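Long-range contacts in UDP-N-acetylglucosamine 4,6-dehydratase (Vibrio fischeri, PDB 3PVZ), which probably acts as an NAD-dependent lyase that removes water from UDP-N-acetylglucosamine, and binds its dinucleotide in a Rossmann-type domain: residues S6-I11 against F234-E239; I11-E16 against E263-I268; F200-F205 against I230-V235; S209-F214 against I268-I273. One frame throughout, in Å; residues are numbered along the deposited sequence.

Contact 1. Residues S6-I11 against F234-E239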
# COMPACT_ATOMS: atom_id res chain seq x y z
N SER A 6 -17.00 -1.86 -20.57
CA SER A 6 -17.87 -1.71 -19.37
C SER A 6 -17.49 -0.51 -18.52
O SER A 6 -18.35 0.31 -18.20
CB SER A 6 -17.82 -2.96 -18.50
OG SER A 6 -18.91 -2.95 -17.60
N ILE A 7 -16.21 -0.40 -18.16
CA ILE A 7 -15.73 0.84 -17.56
C ILE A 7 -16.05 2.00 -18.52
O ILE A 7 -16.53 3.05 -18.10
CB ILE A 7 -14.21 0.82 -17.22
CG1 ILE A 7 -13.90 -0.28 -16.19
CG2 ILE A 7 -13.76 2.20 -16.68
CD1 ILE A 7 -12.44 -0.31 -15.67
N LEU A 8 -15.78 1.79 -19.81
CA LEU A 8 -16.06 2.79 -20.85
C LEU A 8 -17.50 3.26 -20.80
O LEU A 8 -17.76 4.46 -20.68
CB LEU A 8 -15.73 2.26 -22.25
CG LEU A 8 -14.26 2.37 -22.66
CD1 LEU A 8 -14.02 1.72 -24.03
CD2 LEU A 8 -13.81 3.83 -22.69
N SER A 9 -18.44 2.33 -20.89
CA SER A 9 -19.84 2.73 -20.81
C SER A 9 -20.10 3.53 -19.52
O SER A 9 -20.83 4.49 -19.56
CB SER A 9 -20.79 1.53 -20.94
OG SER A 9 -20.37 0.43 -20.14
N LEU A 10 -19.47 3.18 -18.40
CA LEU A 10 -19.64 3.95 -17.16
C LEU A 10 -19.14 5.39 -17.28
O LEU A 10 -19.73 6.29 -16.69
CB LEU A 10 -18.97 3.29 -15.96
CG LEU A 10 -19.82 2.22 -15.30
CD1 LEU A 10 -19.08 1.65 -14.14
CD2 LEU A 10 -21.16 2.79 -14.85
N ILE A 11 -18.07 5.62 -18.03
CA ILE A 11 -17.56 6.98 -18.13
C ILE A 11 -18.05 7.66 -19.41
O ILE A 11 -17.36 8.53 -19.97
CB ILE A 11 -16.00 7.07 -17.94
CG1 ILE A 11 -15.25 6.14 -18.90
CG2 ILE A 11 -15.64 6.72 -16.54
CD1 ILE A 11 -13.72 6.30 -18.87
N PHE A 234 -12.48 11.28 -17.25
CA PHE A 234 -12.10 9.96 -16.84
C PHE A 234 -11.53 9.13 -17.99
O PHE A 234 -12.01 9.17 -19.11
CB PHE A 234 -13.32 9.24 -16.29
CG PHE A 234 -13.79 9.80 -15.00
CD1 PHE A 234 -13.35 9.27 -13.80
CD2 PHE A 234 -14.70 10.87 -14.99
CE1 PHE A 234 -13.79 9.79 -12.60
CE2 PHE A 234 -15.13 11.38 -13.81
CZ PHE A 234 -14.70 10.86 -12.61
N VAL A 235 -10.51 8.35 -17.68
CA VAL A 235 -9.97 7.36 -18.59
C VAL A 235 -10.01 6.01 -17.92
O VAL A 235 -10.19 5.93 -16.72
CB VAL A 235 -8.53 7.66 -18.98
CG1 VAL A 235 -8.45 8.92 -19.79
CG2 VAL A 235 -7.63 7.78 -17.73
N THR A 236 -9.86 4.97 -18.74
CA THR A 236 -9.69 3.61 -18.26
C THR A 236 -8.25 3.29 -17.81
O THR A 236 -7.26 3.89 -18.28
CB THR A 236 -10.09 2.57 -19.34
OG1 THR A 236 -9.14 2.62 -20.41
CG2 THR A 236 -11.51 2.86 -19.90
N PRO A 237 -8.13 2.32 -16.90
CA PRO A 237 -6.83 1.79 -16.57
C PRO A 237 -5.99 1.49 -17.82
O PRO A 237 -4.86 1.95 -17.89
CB PRO A 237 -7.15 0.51 -15.79
CG PRO A 237 -8.44 0.83 -15.13
CD PRO A 237 -9.20 1.61 -16.17
N GLN A 238 -6.52 0.77 -18.81
CA GLN A 238 -5.70 0.43 -19.98
C GLN A 238 -5.21 1.65 -20.69
O GLN A 238 -4.10 1.67 -21.21
CB GLN A 238 -6.46 -0.42 -20.97
CG GLN A 238 -5.65 -0.80 -22.21
CD GLN A 238 -6.29 -1.95 -22.98
OE1 GLN A 238 -6.89 -2.83 -22.38
NE2 GLN A 238 -6.15 -1.94 -24.31
N GLU A 239 -6.04 2.68 -20.72
CA GLU A 239 -5.67 3.91 -21.36
C GLU A 239 -4.50 4.54 -20.63
O GLU A 239 -3.58 5.08 -21.27
CB GLU A 239 -6.87 4.84 -21.41
CG GLU A 239 -7.84 4.36 -22.46
CD GLU A 239 -9.11 5.17 -22.57
OE1 GLU A 239 -9.49 5.86 -21.60
OE2 GLU A 239 -9.72 5.10 -23.66
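Ile11 meets Phe234 along almost the whole of its side chain. Its CB lies 3.8 Å from CB of Phe234, and the CG2 branch comes closer still, 3.4 Å from the same Phe234 CB and obliquely beside the start of the ring. The longer branch takes another course: CG1 sits between the backbone N and the carbonyl carbon (chi1 54°), and the extended second torsion carries the CD1 methyl away from the ring and onto the backbone, 3.3 Å from Phe234 O and over the peptide that leads into Val235. The same methyl touches the side of Thr236, where Ile11 CD1 and Thr236 CG2 are 4.2 Å apart.

Here the strand 231-235 gives way to the helix 237-250, and the turn is held by a capping box. Thr236 is the N-cap: its OG1 accepts from Glu239 N at 3.1 Å, while Thr236 N donates to Glu239 OE1 from above the carboxylate plane. With OG1 engaged in this way, the methyl CG2 of Thr236 faces the short N-terminal helix 7-10, and Leu8 CD2 packs on it at 3.7 Å. Ile7 adds its CG2 to the same methyl, and its CD1 comes end-on to the proline ring, 3.8 Å from Pro237 CD. No hydrogen bond joins the two segments; the Glu239 carboxylate turns instead to the loop that follows the N-terminal helix, where its OE2 accepts from the backbone N of Leu17. On another flank of the helix 7-10, Leu10 packs against the helix 270-280.

Contact 2. Residues I11-E16 against E263-I268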
# COMPACT_ATOMS: atom_id res chain seq x y z
N ILE A 11 -18.07 5.62 -18.03
CA ILE A 11 -17.56 6.98 -18.13
C ILE A 11 -18.05 7.66 -19.41
O ILE A 11 -17.36 8.53 -19.97
CB ILE A 11 -16.00 7.07 -17.94
CG1 ILE A 11 -15.25 6.14 -18.90
CG2 ILE A 11 -15.64 6.72 -16.54
CD1 ILE A 11 -13.72 6.30 -18.87
N GLY A 12 -19.24 7.27 -19.85
CA GLY A 12 -19.95 8.02 -20.90
C GLY A 12 -19.29 8.04 -22.25
O GLY A 12 -19.42 9.01 -22.99
N ARG A 13 -18.57 6.96 -22.57
CA ARG A 13 -17.86 6.81 -23.84
C ARG A 13 -18.10 5.38 -24.31
O ARG A 13 -18.57 4.56 -23.56
CB ARG A 13 -16.34 7.02 -23.65
CG ARG A 13 -15.90 8.48 -23.60
CD ARG A 13 -14.37 8.66 -23.89
NE ARG A 13 -13.53 8.41 -22.71
CZ ARG A 13 -12.53 7.52 -22.65
NH1 ARG A 13 -12.20 6.78 -23.70
NH2 ARG A 13 -11.85 7.39 -21.53
N ASP A 14 -17.75 5.10 -25.55
CA ASP A 14 -17.94 3.77 -26.12
C ASP A 14 -16.68 3.25 -26.85
O ASP A 14 -16.57 2.06 -27.17
CB ASP A 14 -19.23 3.80 -26.99
CG ASP A 14 -19.10 3.05 -28.31
OD1 ASP A 14 -18.92 1.80 -28.30
OD2 ASP A 14 -19.25 3.72 -29.36
N THR A 15 -15.67 4.13 -27.01
CA THR A 15 -14.44 3.78 -27.73
C THR A 15 -13.16 4.21 -26.98
O THR A 15 -13.14 5.24 -26.29
CB THR A 15 -14.50 4.47 -29.09
OG1 THR A 15 -13.48 3.95 -29.94
CG2 THR A 15 -14.38 6.00 -28.93
N GLU A 16 -12.09 3.43 -27.14
CA GLU A 16 -10.80 3.73 -26.52
C GLU A 16 -10.27 5.09 -27.01
O GLU A 16 -10.69 5.57 -28.05
CB GLU A 16 -9.75 2.61 -26.76
CG GLU A 16 -10.19 1.21 -26.29
CD GLU A 16 -9.15 0.39 -25.45
OE1 GLU A 16 -8.11 0.92 -24.92
OE2 GLU A 16 -9.44 -0.82 -25.27
N GLU A 263 -13.71 14.78 -28.75
CA GLU A 263 -15.14 15.08 -28.69
C GLU A 263 -15.85 14.04 -27.85
O GLU A 263 -16.94 14.31 -27.31
CB GLU A 263 -15.75 15.09 -30.10
CG GLU A 263 -17.29 15.35 -30.20
CD GLU A 263 -17.68 16.81 -29.99
OE1 GLU A 263 -18.17 17.42 -30.96
OE2 GLU A 263 -17.50 17.34 -28.87
N ALA A 264 -15.24 12.86 -27.74
CA ALA A 264 -15.79 11.78 -26.93
C ALA A 264 -15.68 12.06 -25.41
O ALA A 264 -16.60 11.69 -24.65
CB ALA A 264 -15.09 10.45 -27.26
N LEU A 265 -14.57 12.68 -24.98
CA LEU A 265 -14.28 12.89 -23.56
C LEU A 265 -15.15 14.00 -22.98
O LEU A 265 -15.03 15.17 -23.38
CB LEU A 265 -12.80 13.25 -23.34
CG LEU A 265 -11.76 12.15 -23.18
CD1 LEU A 265 -10.40 12.75 -22.88
CD2 LEU A 265 -12.18 11.18 -22.07
N HIS A 266 -16.03 13.63 -22.05
CA HIS A 266 -16.92 14.61 -21.44
C HIS A 266 -16.63 14.69 -19.97
O HIS A 266 -16.29 13.69 -19.36
CB HIS A 266 -18.40 14.23 -21.64
CG HIS A 266 -18.83 14.22 -23.07
ND1 HIS A 266 -18.85 15.37 -23.84
CD2 HIS A 266 -19.24 13.21 -23.88
CE1 HIS A 266 -19.25 15.06 -25.06
NE2 HIS A 266 -19.50 13.76 -25.11
N LEU A 267 -16.80 15.89 -19.42
CA LEU A 267 -16.79 16.05 -17.99
C LEU A 267 -18.02 15.35 -17.43
O LEU A 267 -19.09 15.48 -18.00
CB LEU A 267 -16.83 17.52 -17.60
CG LEU A 267 -15.61 18.38 -17.97
CD1 LEU A 267 -15.99 19.85 -17.87
CD2 LEU A 267 -14.40 18.08 -17.09
N ILE A 268 -17.86 14.58 -16.36
CA ILE A 268 -18.95 13.83 -15.75
C ILE A 268 -18.77 13.97 -14.25
O ILE A 268 -17.67 13.95 -13.75
CB ILE A 268 -18.89 12.32 -16.07
CG1 ILE A 268 -18.98 12.04 -17.56
CG2 ILE A 268 -20.03 11.56 -15.34
CD1 ILE A 268 -18.35 10.63 -17.95
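Arg13 and Leu265 make the central touch between these two loops. CD2 of Leu265 presses obliquely on the guanidinium end, 3.1 Å from Arg13 NE, and also reaches CD and CZ of the arginine. The NE so buried has no polar partner in the model. Further back along the arginine, CG rests 3.4 Å from the carbonyl oxygen of Ala264, and CD lies 3.9 Å from the Ala264 methyl. At the other end of the contact, CD1 of Ile268 abuts the backbone of Ile11, 3.1 Å from Ile11 O. Between them, Gly12 O approaches the edge of the His266 ring, near its plane, at 4.3 Å from CD2.

The turn that presents these groups is a Schellman motif ending the helix 7-10: Gly12, with phi of 65°, is its C-prime residue, Arg13 N bonding back to Leu8 O and Gly12 N to Ser9 O. The chain leaves the helix there, and the outer part of the Arg13 side chain reaches residues 263-267, in the loop between the strands 255-259 and 268-269.

A bend at chi3 (-82°) turns the arginine's tip away from Ala264 and toward the start of the helix 237-250. There NH2 forms a salt bridge with OE1 of Glu239, a residue of that helix's first turn, and a hydrogen bond with Phe234 O, so one nitrogen is gripped by a carboxylate and a strand carbonyl together. On the opposing loop, the OG of Ser262 accepts from the backbone N of Ala264.

Contact 3. Residues F200-F205 against I230-V235. With NAD (nicotinamide-adenine-dinucleotide), chain E; SCN (thiocyanate ion), chain G.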
# COMPACT_ATOMS: atom_id res chain seq x y z
N PHE A 200 -2.08 12.76 -16.36
CA PHE A 200 -3.30 11.96 -16.49
C PHE A 200 -4.57 12.70 -16.04
O PHE A 200 -4.51 13.55 -15.18
CB PHE A 200 -3.23 10.68 -15.65
CG PHE A 200 -2.05 9.79 -15.95
CD1 PHE A 200 -2.14 8.77 -16.87
CD2 PHE A 200 -0.89 9.90 -15.21
CE1 PHE A 200 -1.07 7.90 -17.07
CE2 PHE A 200 0.17 9.05 -15.45
CZ PHE A 200 0.08 8.07 -16.40
N ALA A 201 -5.69 12.40 -16.69
CA ALA A 201 -7.04 12.59 -16.18
C ALA A 201 -7.28 11.64 -15.01
O ALA A 201 -6.43 10.84 -14.66
CB ALA A 201 -8.04 12.27 -17.30
N ASN A 202 -8.46 11.67 -14.42
CA ASN A 202 -8.79 10.66 -13.43
C ASN A 202 -8.85 9.27 -14.01
O ASN A 202 -9.61 9.02 -14.95
CB ASN A 202 -10.13 10.97 -12.80
CG ASN A 202 -10.07 12.13 -11.86
OD1 ASN A 202 -9.49 13.15 -12.16
ND2 ASN A 202 -10.70 11.98 -10.72
N VAL A 203 -8.09 8.33 -13.45
CA VAL A 203 -8.09 6.97 -13.95
C VAL A 203 -9.21 6.12 -13.30
O VAL A 203 -9.14 5.78 -12.12
CB VAL A 203 -6.71 6.30 -13.78
CG1 VAL A 203 -6.74 4.89 -14.37
CG2 VAL A 203 -5.61 7.14 -14.47
N ALA A 204 -10.25 5.78 -14.07
CA ALA A 204 -11.49 5.25 -13.45
C ALA A 204 -11.19 4.03 -12.60
O ALA A 204 -10.54 3.11 -13.04
CB ALA A 204 -12.54 4.91 -14.50
N PHE A 205 -11.65 4.06 -11.37
CA PHE A 205 -11.57 2.95 -10.45
C PHE A 205 -10.17 2.68 -9.92
O PHE A 205 -9.96 1.72 -9.21
CB PHE A 205 -12.25 1.68 -11.00
CG PHE A 205 -13.73 1.86 -11.19
CD1 PHE A 205 -14.25 2.32 -12.41
CD2 PHE A 205 -14.61 1.69 -10.12
CE1 PHE A 205 -15.63 2.55 -12.57
CE2 PHE A 205 -15.97 1.92 -10.27
CZ PHE A 205 -16.49 2.35 -11.50
N ILE A 230 -18.75 18.21 -8.51
CA ILE A 230 -17.38 18.09 -9.02
C ILE A 230 -17.44 17.20 -10.28
O ILE A 230 -17.92 16.06 -10.23
CB ILE A 230 -16.44 17.43 -7.97
CG1 ILE A 230 -16.55 18.13 -6.61
CG2 ILE A 230 -14.97 17.43 -8.42
CD1 ILE A 230 -16.33 19.60 -6.68
N LYS A 231 -17.00 17.75 -11.40
CA LYS A 231 -16.94 17.00 -12.65
C LYS A 231 -15.49 16.72 -13.01
O LYS A 231 -14.62 17.54 -12.77
CB LYS A 231 -17.56 17.80 -13.78
CG LYS A 231 -19.07 18.00 -13.72
CD LYS A 231 -19.46 19.36 -14.31
CE LYS A 231 -20.43 19.24 -15.45
NZ LYS A 231 -20.28 20.39 -16.36
N ARG A 232 -15.23 15.56 -13.60
CA ARG A 232 -13.89 15.27 -14.10
C ARG A 232 -13.97 14.59 -15.45
O ARG A 232 -15.02 14.07 -15.83
CB ARG A 232 -13.11 14.32 -13.17
CG ARG A 232 -12.89 14.83 -11.76
CD ARG A 232 -11.83 15.89 -11.71
NE ARG A 232 -11.58 16.32 -10.34
CZ ARG A 232 -11.79 17.54 -9.85
NH1 ARG A 232 -12.27 18.55 -10.59
NH2 ARG A 232 -11.51 17.77 -8.57
N TYR A 233 -12.82 14.60 -16.13
CA TYR A 233 -12.52 13.67 -17.21
C TYR A 233 -11.97 12.37 -16.70
O TYR A 233 -11.05 12.35 -15.86
CB TYR A 233 -11.48 14.27 -18.14
CG TYR A 233 -11.91 15.52 -18.84
CD1 TYR A 233 -12.97 15.52 -19.73
CD2 TYR A 233 -11.20 16.70 -18.66
CE1 TYR A 233 -13.36 16.69 -20.42
CE2 TYR A 233 -11.57 17.88 -19.31
CZ TYR A 233 -12.65 17.86 -20.19
OH TYR A 233 -12.99 19.01 -20.80
N PHE A 234 -12.48 11.28 -17.25
CA PHE A 234 -12.10 9.96 -16.84
C PHE A 234 -11.53 9.13 -17.99
O PHE A 234 -12.01 9.17 -19.11
CB PHE A 234 -13.32 9.24 -16.29
CG PHE A 234 -13.79 9.80 -15.00
CD1 PHE A 234 -13.35 9.27 -13.80
CD2 PHE A 234 -14.70 10.87 -14.99
CE1 PHE A 234 -13.79 9.79 -12.60
CE2 PHE A 234 -15.13 11.38 -13.81
CZ PHE A 234 -14.70 10.86 -12.61
N VAL A 235 -10.51 8.35 -17.68
CA VAL A 235 -9.97 7.36 -18.59
C VAL A 235 -10.01 6.01 -17.92
O VAL A 235 -10.19 5.93 -16.72
CB VAL A 235 -8.53 7.66 -18.98
CG1 VAL A 235 -8.45 8.92 -19.79
CG2 VAL A 235 -7.63 7.78 -17.73
PA NAD E . -1.50 3.94 -6.55
O1A NAD E . -1.72 4.26 -5.11
O2A NAD E . -2.49 2.92 -7.02
O5B NAD E . -0.16 3.10 -6.76
C5B NAD E . 1.04 3.68 -6.21
C4B NAD E . 1.95 2.46 -6.02
O4B NAD E . 3.22 2.80 -5.51
C3B NAD E . 1.29 1.46 -5.00
O3B NAD E . 1.20 0.16 -5.55
C2B NAD E . 2.25 1.54 -3.79
O2B NAD E . 2.26 0.37 -2.97
C1B NAD E . 3.56 1.82 -4.57
N9A NAD E . 4.57 2.38 -3.69
C8A NAD E . 4.46 3.47 -2.91
N7A NAD E . 5.53 3.65 -2.21
C5A NAD E . 6.43 2.70 -2.60
C6A NAD E . 7.73 2.38 -2.23
N6A NAD E . 8.35 3.20 -1.32
N1A NAD E . 8.35 1.34 -2.78
C2A NAD E . 7.72 0.57 -3.67
N3A NAD E . 6.49 0.83 -4.03
C4A NAD E . 5.83 1.87 -3.53
O3 NAD E . -1.49 5.31 -7.40
PN NAD E . -1.88 5.26 -8.98
O1N NAD E . -3.35 5.60 -9.17
O2N NAD E . -1.48 4.10 -9.79
O5D NAD E . -1.16 6.67 -9.45
C5D NAD E . 0.24 6.50 -9.65
C4D NAD E . 0.86 7.85 -10.03
O4D NAD E . 0.01 8.53 -11.01
C3D NAD E . 0.90 8.78 -8.80
O3D NAD E . 1.98 9.74 -8.86
C2D NAD E . -0.40 9.59 -8.94
O2D NAD E . -0.34 10.86 -8.27
C1D NAD E . -0.47 9.79 -10.46
N1N NAD E . -1.82 10.12 -10.92
C2N NAD E . -2.80 9.24 -10.71
C3N NAD E . -4.09 9.49 -11.14
C7N NAD E . -5.19 8.54 -10.89
O7N NAD E . -6.31 8.90 -11.25
N7N NAD E . -5.01 7.36 -10.28
C4N NAD E . -4.37 10.70 -11.82
C5N NAD E . -3.32 11.58 -12.04
C6N NAD E . -2.04 11.27 -11.57
S SCN G . -4.60 8.05 -20.32
C SCN G . -4.97 9.46 -19.31
N SCN G . -5.20 10.41 -18.64
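Asn202 pairs with Phe234 and Val203 with Val235 in a short parallel bridge, the CA atoms of Asn202 and Phe234 4.8 Å apart and those of Val203 and Val235 5.0 Å. Two of the bonds between the strands are firm: Val235 N donates to Asn202 O at 3.0 Å, and Ala204 N gives a nearly straight bond of 2.7 Å to Val235 O, with an N-H...O angle of 174°. A third, from Asn202 N to Tyr233 O, is weak. Beyond the bridge the segments diverge.

Val203 N points away from this partner strand and toward the cofactor, donating to the carboxamide oxygen O7N of NAD at 2.9 Å with an angle of 175°. Strand 202-203 is the edge strand, within this chain, of the small mixed sheet formed with 231-235 and 268-269, and its outer side offers this N-H to the nicotinamide carboxamide in the Rossmann-type dinucleotide site. Phe200 CB adds a contact with the nicotinamide ring at C5N, and Lys179, Ser206 and Ile47 are also hydrogen-bonded to NAD.

Side chains go to the two sheet faces in turn. On one, CG2 of Val203 meets CG2 of Val235 at 3.9 Å. On the other, the Asn202 CB lies obliquely beside the Phe234 ring, 3.8 Å from CD1, while the amide lies across the aliphatic part of Arg232, OD1 being 3.6 Å from Arg232 CD. Val235 also flanks a thiocyanate ion, probably brought by the crystallisation liquor; its nitrogen accepts from Ala201 N, and its carbon sits at the edge of the Phe200 ring.

Contact 4. Residues S209-F214 against I268-I273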
# COMPACT_ATOMS: atom_id res chain seq x y z
N SER A 209 -9.40 5.68 -5.07
CA SER A 209 -10.27 6.70 -5.63
C SER A 209 -11.70 6.54 -5.11
O SER A 209 -12.10 5.47 -4.64
CB SER A 209 -10.30 6.58 -7.14
OG SER A 209 -11.11 5.46 -7.58
N LEU A 210 -12.48 7.60 -5.23
CA LEU A 210 -13.90 7.56 -4.93
C LEU A 210 -14.60 6.41 -5.65
O LEU A 210 -15.43 5.72 -5.08
CB LEU A 210 -14.56 8.89 -5.26
CG LEU A 210 -14.94 9.83 -4.13
CD1 LEU A 210 -15.81 10.99 -4.71
CD2 LEU A 210 -15.72 9.09 -3.00
N LEU A 211 -14.28 6.22 -6.92
CA LEU A 211 -14.89 5.18 -7.71
C LEU A 211 -14.55 3.81 -7.15
O LEU A 211 -15.39 2.94 -7.09
CB LEU A 211 -14.44 5.26 -9.16
CG LEU A 211 -15.41 5.95 -10.13
CD1 LEU A 211 -15.68 7.44 -9.78
CD2 LEU A 211 -14.86 5.81 -11.53
N HIS A 212 -13.29 3.63 -6.77
CA HIS A 212 -12.88 2.39 -6.15
C HIS A 212 -13.68 2.20 -4.87
O HIS A 212 -14.08 1.10 -4.53
CB HIS A 212 -11.37 2.41 -5.87
CG HIS A 212 -10.92 1.30 -4.99
ND1 HIS A 212 -10.58 0.06 -5.48
CD2 HIS A 212 -10.78 1.23 -3.64
CE1 HIS A 212 -10.23 -0.72 -4.48
NE2 HIS A 212 -10.34 -0.03 -3.35
N GLY A 213 -13.89 3.31 -4.16
CA GLY A 213 -14.79 3.32 -3.02
C GLY A 213 -16.20 2.78 -3.33
O GLY A 213 -16.78 2.07 -2.50
N PHE A 214 -16.75 3.09 -4.51
CA PHE A 214 -18.12 2.61 -4.84
C PHE A 214 -18.16 1.10 -4.78
O PHE A 214 -19.07 0.54 -4.18
CB PHE A 214 -18.64 3.06 -6.21
CG PHE A 214 -18.72 4.54 -6.42
CD1 PHE A 214 -18.70 5.43 -5.38
CD2 PHE A 214 -18.86 5.04 -7.71
CE1 PHE A 214 -18.78 6.79 -5.61
CE2 PHE A 214 -18.96 6.41 -7.95
CZ PHE A 214 -18.90 7.28 -6.89
N ILE A 268 -17.86 14.58 -16.36
CA ILE A 268 -18.95 13.83 -15.75
C ILE A 268 -18.77 13.97 -14.25
O ILE A 268 -17.67 13.95 -13.75
CB ILE A 268 -18.89 12.32 -16.07
CG1 ILE A 268 -18.98 12.04 -17.56
CG2 ILE A 268 -20.03 11.56 -15.34
CD1 ILE A 268 -18.35 10.63 -17.95
N SER A 269 -19.87 14.07 -13.53
CA SER A 269 -19.79 14.21 -12.08
C SER A 269 -19.65 12.85 -11.43
O SER A 269 -19.97 11.85 -12.04
CB SER A 269 -21.03 14.95 -11.54
OG SER A 269 -22.12 14.06 -11.36
N PHE A 270 -19.15 12.83 -10.21
CA PHE A 270 -19.01 11.63 -9.45
C PHE A 270 -20.37 11.00 -9.16
O PHE A 270 -20.50 9.78 -9.22
CB PHE A 270 -18.27 11.89 -8.13
CG PHE A 270 -16.81 12.18 -8.31
CD1 PHE A 270 -15.93 11.17 -8.59
CD2 PHE A 270 -16.32 13.47 -8.22
CE1 PHE A 270 -14.59 11.41 -8.77
CE2 PHE A 270 -14.98 13.73 -8.40
CZ PHE A 270 -14.10 12.69 -8.68
N ALA A 271 -21.35 11.83 -8.80
CA ALA A 271 -22.71 11.36 -8.57
C ALA A 271 -23.27 10.69 -9.83
O ALA A 271 -23.91 9.61 -9.77
CB ALA A 271 -23.62 12.51 -8.15
N ASP A 272 -23.02 11.31 -10.98
CA ASP A 272 -23.51 10.77 -12.22
C ASP A 272 -22.88 9.41 -12.53
O ASP A 272 -23.59 8.50 -12.97
CB ASP A 272 -23.36 11.78 -13.35
CG ASP A 272 -24.53 12.79 -13.39
OD1 ASP A 272 -25.52 12.61 -12.64
OD2 ASP A 272 -24.48 13.77 -14.17
N ILE A 273 -21.59 9.24 -12.25
CA ILE A 273 -20.97 7.92 -12.43
C ILE A 273 -21.59 6.92 -11.48
O ILE A 273 -21.87 5.81 -11.89
CB ILE A 273 -19.46 7.89 -12.17
CG1 ILE A 273 -18.68 8.83 -13.11
CG2 ILE A 273 -18.89 6.47 -12.32
CD1 ILE A 273 -18.84 8.54 -14.56
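Leu210 and Phe270 make a CH-pi contact: the Leu210 CD1 methyl stands over one face of the ring, 4.1 Å from its centroid and 20° off the normal. The Phe270 ring also receives Leu211, but at its edge, where Leu211 CD1 lies in the ring plane, 3.9 Å from Phe270 CD1. Two consecutive leucines of one helix turn therefore hold the ring from different directions, the leucine side chains each crossing that of Phe270 at about a right angle.

Purely aliphatic packing continues one turn along the second helix, where Ile273 CG2 reaches Leu211 CG at 4.1 Å. With that methyl anti to its backbone N (CG1 at chi1 -61°), it points at the leucine and also stands at the edge of the Phe214 ring. Also at the edge of that ring, Phe214 CZ comes 3.8 Å from Phe270 O.

What meets here is the first turn of each of two helices, 210-219 and 270-280, and both begin with a serine N-cap. Ser209 OG accepts from His212 N at 3.0 Å, and Ser269 OG from Asp272 N at 2.9 Å. No hydrogen bond crosses between the two segments; the capping bonds are internal to each. Around the pair, Pro227 of the strand 224-227 touches both Leu210 and Phe270, and Ser209 O accepts from Arg78 of the second subunit.

From the N terminus, the short helix 7-10 is tied by contact 1 to the junction of strand 231-235 with helix 237-250, and the loop after it by contact 2 to the residues leading into strand 268-269 and its first residue. These two closures cross, share Ile11 and meet at the start of helix 237-250. Contact 3 closes a much shorter loop, from 200-205 to 230-235, nested within that of contact 2 and ending on the same strand as contact 1. Contact 4 crosses all three, joining helix 210-219 to helix 270-280. The three-strand sheet 202-203, 231-235, 268-269 connects them, with its 202-203 edge on NAD.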